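Local atomic coordinates of post-proline cleaving enzyme (Rickettsia typhi, PDB entry 4HVT), a protein that probably acts as a serine oligopeptidase of the prolyl oligopeptidase family, cleaving short peptides on the carboxyl side of proline. Residues A[440-445]-A[494-499]; A[64-69]-A[500-505]. One frame throughout, in Å; residues are numbered along the deposited sequence. Where two conformers were deposited one is given.

Contact 1 (A[440-445]-A[494-499])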
loop_
_atom_site.group_PDB
_atom_site.type_symbol
_atom_site.label_atom_id
_atom_site.label_comp_id
_atom_site.label_asym_id
_atom_site.label_seq_id
_atom_site.Cartn_x
_atom_site.Cartn_y
_atom_site.Cartn_z
ATOM N N TYR A 440 -3.530 -11.711 -22.120
ATOM C CA TYR A 440 -3.417 -10.527 -22.935
ATOM C C TYR A 440 -2.054 -10.463 -23.589
ATOM O O TYR A 440 -1.130 -11.123 -23.171
ATOM C CB TYR A 440 -3.653 -9.274 -22.097
ATOM C CG TYR A 440 -2.708 -9.084 -20.949
ATOM C CD1 TYR A 440 -1.475 -8.482 -21.126
ATOM C CD2 TYR A 440 -3.052 -9.501 -19.651
ATOM C CE1 TYR A 440 -0.604 -8.296 -20.043
ATOM C CE2 TYR A 440 -2.185 -9.321 -18.600
ATOM C CZ TYR A 440 -0.970 -8.712 -18.795
ATOM O OH TYR A 440 -0.171 -8.545 -17.661
ATOM N N SER A 441 -1.961 -9.646 -24.643
ATOM C CA SER A 441 -0.769 -9.580 -25.478
ATOM C C SER A 441 0.065 -8.334 -25.140
ATOM O O SER A 441 -0.491 -7.233 -25.015
ATOM C CB SER A 441 -1.198 -9.548 -26.945
ATOM O OG SER A 441 -0.140 -9.104 -27.753
ATOM N N PHE A 442 1.364 -8.513 -24.928
ATOM C CA PHE A 442 2.310 -7.404 -24.722
ATOM C C PHE A 442 3.671 -7.867 -25.218
ATOM O O PHE A 442 4.265 -8.778 -24.664
ATOM C CB PHE A 442 2.427 -6.905 -23.270
ATOM C CG PHE A 442 3.224 -5.647 -23.140
ATOM C CD1 PHE A 442 2.688 -4.422 -23.521
ATOM C CD2 PHE A 442 4.537 -5.689 -22.716
ATOM C CE1 PHE A 442 3.450 -3.248 -23.460
ATOM C CE2 PHE A 442 5.294 -4.530 -22.617
ATOM C CZ PHE A 442 4.760 -3.299 -23.002
ATOM N N ASP A 443 4.141 -7.230 -26.284
ATOM C CA ASP A 443 5.349 -7.645 -27.000
ATOM C C ASP A 443 6.562 -6.989 -26.343
ATOM O O ASP A 443 7.014 -5.906 -26.772
ATOM C CB ASP A 443 5.232 -7.199 -28.453
ATOM C CG ASP A 443 6.418 -7.627 -29.286
ATOM O OD1 ASP A 443 7.168 -8.531 -28.820
ATOM O OD2 ASP A 443 6.592 -7.035 -30.384
ATOM N N SER A 444 7.088 -7.662 -25.326
ATOM C CA SER A 444 8.187 -7.150 -24.506
ATOM C C SER A 444 9.464 -6.788 -25.311
ATOM O O SER A 444 10.178 -5.864 -24.948
ATOM C CB SER A 444 8.472 -8.155 -23.387
ATOM O OG SER A 444 7.246 -8.433 -22.705
ATOM N N GLU A 445 9.720 -7.505 -26.408
ATOM C CA GLU A 445 10.876 -7.251 -27.265
ATOM C C GLU A 445 10.827 -5.910 -27.977
ATOM O O GLU A 445 11.843 -5.493 -28.501
ATOM C CB GLU A 445 11.043 -8.372 -28.300
ATOM C CG GLU A 445 11.594 -9.646 -27.709
ATOM C CD GLU A 445 12.267 -10.551 -28.723
ATOM O OE1 GLU A 445 12.357 -10.192 -29.931
ATOM O OE2 GLU A 445 12.715 -11.648 -28.318
ATOM N N PRO A 494 10.001 -1.703 -9.272
ATOM C CA PRO A 494 9.543 -1.572 -10.691
ATOM C C PRO A 494 8.652 -2.763 -11.218
ATOM O O PRO A 494 9.106 -3.579 -12.016
ATOM C CB PRO A 494 10.841 -1.474 -11.471
ATOM C CG PRO A 494 11.833 -2.167 -10.655
ATOM C CD PRO A 494 11.446 -1.871 -9.215
ATOM N N TYR A 495 7.402 -2.816 -10.754
ATOM C CA TYR A 495 6.477 -3.846 -11.230
ATOM C C TYR A 495 5.913 -3.568 -12.615
ATOM O O TYR A 495 6.032 -2.444 -13.175
ATOM C CB TYR A 495 5.333 -4.051 -10.241
ATOM C CG TYR A 495 4.416 -2.872 -10.166
ATOM C CD1 TYR A 495 4.665 -1.821 -9.286
ATOM C CD2 TYR A 495 3.311 -2.798 -10.982
ATOM C CE1 TYR A 495 3.820 -0.725 -9.251
ATOM C CE2 TYR A 495 2.462 -1.723 -10.965
ATOM C CZ TYR A 495 2.712 -0.703 -10.075
ATOM O OH TYR A 495 1.879 0.384 -10.060
ATOM N N PHE A 496 5.336 -4.603 -13.209
ATOM C CA PHE A 496 4.729 -4.504 -14.522
ATOM C C PHE A 496 3.429 -3.748 -14.392
ATOM O O PHE A 496 2.545 -4.154 -13.628
ATOM C CB PHE A 496 4.421 -5.924 -15.092
ATOM C CG PHE A 496 3.903 -5.901 -16.508
ATOM C CD1 PHE A 496 2.535 -5.801 -16.773
ATOM C CD2 PHE A 496 4.783 -5.917 -17.555
ATOM C CE1 PHE A 496 2.053 -5.788 -18.058
ATOM C CE2 PHE A 496 4.316 -5.912 -18.858
ATOM C CZ PHE A 496 2.960 -5.818 -19.105
ATOM N N SER A 497 3.321 -2.611 -15.075
ATOM C CA SER A 497 2.060 -1.878 -15.170
ATOM C C SER A 497 1.490 -1.950 -16.561
ATOM O O SER A 497 2.009 -1.318 -17.488
ATOM C CB SER A 497 2.263 -0.411 -14.798
ATOM O OG SER A 497 1.037 0.314 -15.003
ATOM N N ARG A 498 0.390 -2.671 -16.691
ATOM C CA ARG A 498 -0.271 -2.790 -17.953
ATOM C C ARG A 498 -0.746 -1.424 -18.456
ATOM O O ARG A 498 -0.599 -1.102 -19.633
ATOM C CB ARG A 498 -1.428 -3.759 -17.816
ATOM C CG ARG A 498 -1.902 -4.225 -19.128
ATOM C CD ARG A 498 -2.859 -5.380 -18.992
ATOM N NE ARG A 498 -3.538 -5.433 -20.255
ATOM C CZ ARG A 498 -4.703 -6.009 -20.468
ATOM N NH1 ARG A 498 -5.313 -6.656 -19.495
ATOM N NH2 ARG A 498 -5.215 -5.968 -21.688
ATOM N N ILE A 499 -1.310 -0.608 -17.566
ATOM C CA ILE A 499 -1.831 0.666 -18.012
ATOM C C ILE A 499 -0.698 1.567 -18.533
ATOM O O ILE A 499 -0.806 2.172 -19.589
ATOM C CB ILE A 499 -2.596 1.421 -16.898
ATOM C CG1 ILE A 499 -3.843 0.652 -16.440
ATOM C CG2 ILE A 499 -2.995 2.791 -17.419
ATOM C CD1 ILE A 499 -5.001 0.736 -17.421
#

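Contact 2 (A[64-69]-A[500-505])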
loop_
_atom_site.group_PDB
_atom_site.type_symbol
_atom_site.label_atom_id
_atom_site.label_comp_id
_atom_site.label_asym_id
_atom_site.label_seq_id
_atom_site.Cartn_x
_atom_site.Cartn_y
_atom_site.Cartn_z
ATOM N N GLU A 64 -10.425 1.658 -20.987
ATOM C CA GLU A 64 -11.568 0.770 -20.853
ATOM C C GLU A 64 -11.241 -0.649 -21.375
ATOM O O GLU A 64 -11.615 -1.643 -20.751
ATOM C CB GLU A 64 -12.795 1.370 -21.514
ATOM C CG GLU A 64 -13.281 2.598 -20.759
ATOM C CD GLU A 64 -14.629 3.106 -21.189
ATOM O OE1 GLU A 64 -15.043 2.834 -22.333
ATOM O OE2 GLU A 64 -15.261 3.800 -20.373
ATOM N N THR A 65 -10.495 -0.734 -22.461
ATOM C CA THR A 65 -10.104 -2.053 -22.992
ATOM C C THR A 65 -9.323 -2.830 -21.944
ATOM O O THR A 65 -9.436 -4.050 -21.873
ATOM C CB THR A 65 -9.250 -1.935 -24.266
ATOM O OG1 THR A 65 -10.043 -1.283 -25.248
ATOM C CG2 THR A 65 -8.825 -3.302 -24.811
ATOM N N ILE A 66 -8.502 -2.133 -21.175
ATOM C CA ILE A 66 -7.653 -2.807 -20.193
ATOM C C ILE A 66 -8.451 -3.136 -18.929
ATOM O O ILE A 66 -8.392 -4.257 -18.404
ATOM C CB ILE A 66 -6.421 -1.973 -19.820
ATOM C CG1 ILE A 66 -5.445 -1.915 -21.006
ATOM C CG2 ILE A 66 -5.730 -2.562 -18.607
ATOM C CD1 ILE A 66 -4.487 -0.738 -20.971
ATOM N N PHE A 67 -9.179 -2.158 -18.420
ATOM C CA PHE A 67 -9.846 -2.325 -17.146
ATOM C C PHE A 67 -10.968 -3.346 -17.218
ATOM O O PHE A 67 -11.216 -4.074 -16.237
ATOM C CB PHE A 67 -10.415 -0.994 -16.617
ATOM C CG PHE A 67 -9.474 -0.198 -15.777
ATOM C CD1 PHE A 67 -8.328 0.360 -16.306
ATOM C CD2 PHE A 67 -9.792 0.090 -14.470
ATOM C CE1 PHE A 67 -7.488 1.150 -15.528
ATOM C CE2 PHE A 67 -8.943 0.862 -13.692
ATOM C CZ PHE A 67 -7.796 1.395 -14.231
ATOM N N TYR A 68 -11.633 -3.432 -18.379
ATOM C CA TYR A 68 -12.786 -4.334 -18.528
ATOM C C TYR A 68 -12.424 -5.561 -19.345
ATOM O O TYR A 68 -13.298 -6.243 -19.868
ATOM C CB TYR A 68 -13.980 -3.597 -19.159
ATOM C CG TYR A 68 -14.324 -2.298 -18.440
ATOM C CD1 TYR A 68 -14.212 -2.189 -17.048
ATOM C CD2 TYR A 68 -14.768 -1.177 -19.155
ATOM C CE1 TYR A 68 -14.507 -1.004 -16.398
ATOM C CE2 TYR A 68 -15.088 0.018 -18.504
ATOM C CZ TYR A 68 -14.929 0.111 -17.125
ATOM O OH TYR A 68 -15.262 1.287 -16.447
ATOM N N ASP A 69 -11.133 -5.821 -19.489
ATOM C CA ASP A 69 -10.673 -6.965 -20.284
ATOM C C ASP A 69 -11.002 -8.289 -19.579
ATOM O O ASP A 69 -10.584 -8.541 -18.455
ATOM C CB ASP A 69 -9.167 -6.800 -20.534
ATOM C CG ASP A 69 -8.592 -7.803 -21.501
ATOM O OD1 ASP A 69 -9.356 -8.561 -22.104
ATOM O OD2 ASP A 69 -7.342 -7.789 -21.644
ATOM N N LYS A 500 0.366 1.716 -17.762
ATOM C CA LYS A 500 1.452 2.595 -18.184
ATOM C C LYS A 500 2.110 2.055 -19.448
ATOM O O LYS A 500 2.379 2.785 -20.383
ATOM C CB LYS A 500 2.496 2.765 -17.061
ATOM N N ASN A 501 2.366 0.739 -19.493
ATOM C CA ASN A 501 3.018 0.182 -20.659
ATOM C C ASN A 501 2.193 0.310 -21.927
ATOM O O ASN A 501 2.716 0.617 -22.998
ATOM C CB ASN A 501 3.353 -1.307 -20.436
ATOM C CG ASN A 501 4.539 -1.501 -19.500
ATOM O OD1 ASN A 501 5.340 -0.583 -19.291
ATOM N ND2 ASN A 501 4.623 -2.659 -18.881
ATOM N N GLU A 502 0.895 0.047 -21.812
ATOM C CA GLU A 502 0.040 0.051 -23.008
ATOM C C GLU A 502 -0.479 1.423 -23.381
ATOM O O GLU A 502 -0.561 1.736 -24.543
ATOM C CB GLU A 502 -1.133 -0.886 -22.830
ATOM C CG GLU A 502 -0.721 -2.329 -22.612
ATOM C CD GLU A 502 -1.639 -3.258 -23.323
ATOM O OE1 GLU A 502 -1.515 -3.288 -24.584
ATOM O OE2 GLU A 502 -2.439 -3.950 -22.641
ATOM N N VAL A 503 -0.839 2.243 -22.405
ATOM C CA VAL A 503 -1.387 3.551 -22.714
ATOM C C VAL A 503 -0.294 4.577 -22.958
ATOM O O VAL A 503 -0.450 5.395 -23.847
ATOM C CB VAL A 503 -2.336 4.086 -21.659
ATOM C CG1 VAL A 503 -2.864 5.425 -22.127
ATOM C CG2 VAL A 503 -3.465 3.087 -21.460
ATOM N N TRP A 504 0.795 4.513 -22.195
ATOM C CA TRP A 504 1.874 5.483 -22.292
ATOM C C TRP A 504 3.021 4.991 -23.214
ATOM O O TRP A 504 3.281 5.625 -24.225
ATOM C CB TRP A 504 2.350 5.906 -20.884
ATOM C CG TRP A 504 3.163 7.190 -20.884
ATOM C CD1 TRP A 504 4.510 7.269 -20.772
ATOM C CD2 TRP A 504 2.694 8.512 -21.060
ATOM N NE1 TRP A 504 4.924 8.549 -20.886
ATOM C CE2 TRP A 504 3.825 9.354 -21.034
ATOM C CE3 TRP A 504 1.427 9.085 -21.242
ATOM C CZ2 TRP A 504 3.733 10.752 -21.177
ATOM C CZ3 TRP A 504 1.337 10.469 -21.388
ATOM C CH2 TRP A 504 2.492 11.282 -21.361
ATOM N N VAL A 505 3.674 3.876 -22.870
ATOM C CA VAL A 505 4.961 3.493 -23.488
ATOM C C VAL A 505 4.755 2.972 -24.907
ATOM O O VAL A 505 5.554 3.271 -25.809
ATOM C CB VAL A 505 5.757 2.466 -22.648
ATOM C CG1 VAL A 505 7.141 2.254 -23.234
ATOM C CG2 VAL A 505 5.922 2.945 -21.201
#

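Contact 1 (A[440-445]-A[494-499])
Tyr440 and Phe442 sit on an extended loop and reach Phe496 and Arg498, at the start of a helix, across backbones that stay well apart: the nearest CA atoms, of Phe442 and Arg498, are 8.6 Å from each other. Flat groups fill the interval. The guanidinium of Arg498 lies on one face of the Tyr440 ring, planes 6° apart, with Arg498 CZ 4.1 Å from the ring centroid, a stacked cation-pi pair. It is displaced toward the root of the tyrosine, so that CZ faces Tyr440 CG and NH2 faces Tyr440 CB, while Arg498 CD takes the ring centre in a CH-pi contact, 3.8 Å from the centroid. An extended chain from CG to NE lays the arginine along the ring. Its polar end is also paired with Asp69 and Glu502. Phe496 touches both loop aromatics with different parts of its rim: CE1 meets Tyr440 OH at 3.6 Å, and the CE2–CZ edge meets the face of Phe442 in a T-shaped pair, planes at 82°. Such aromatic packing here joins the loop leaving the last propeller blade to the alpha/beta-hydrolase domain of a prolyl oligopeptidase fold.

Contact 2 (A[64-69]-A[500-505])
Ile66 meets Glu502 and Val503 where two helices pack side by side in the peptidase domain of a prolyl oligopeptidase fold, one from the N-terminal region ahead of the propeller and one from the alpha/beta-hydrolase part that follows it. The CA atoms of Ile66 and Glu502, nearest across the pair, are 8.7 Å apart, and the isoleucine supplies most of what bridges them. Its CB is directed at the opposing helix without touching it, and the side chain divides there. The CG2 branch turns to the preceding turn of that helix, where Ile66 packs on Arg498 and Ile499. On the other branch, CG1 points away from the carbonyl carbon (chi1 -70°) and passes Glu502 OE2 at 4.0 Å. The terminal CD1 rests against two consecutive residues, 3.8 Å from Glu502 CB and 4.0 Å from Val503 CG2. Glu502 thus offers its aliphatic root to the methyl, while a bend at chi2 (-141°) brings OE2 round to its salt bridge with Arg498 NE. Asp69 OD2 also binds Arg498, at NH2, and the arginine probably offsets the like charges of the two acids. The two residues that receive CD1 belong to a wider pi-type turn, in which Lys500 O accepts from both Trp504 N and Val505 N, each at 3.0 Å.

Overall arrangement
Contacts 1 and 2 lie with their centres about 10 Å apart and share helix 498-505, contact 1 taking in its first two residues, 498 and 499, and contact 2 residues 500-505. Along the chain the order is 64-69, 440-445, 494-499, 500-505, so contact 1 is nested within the loop closed by contact 2. Between 64-69 and 440-445 runs the whole beta-propeller, from strand 77-79 to strand 432-436; its incoming and outgoing connections therefore converge beside one short helix of the hydrolase domain. Phe442 CZ, 3.5 Å from Asn501 CB, joins the two directly. Together the contacts illustrate how a domain inserted into another can be held at both of its chain crossings.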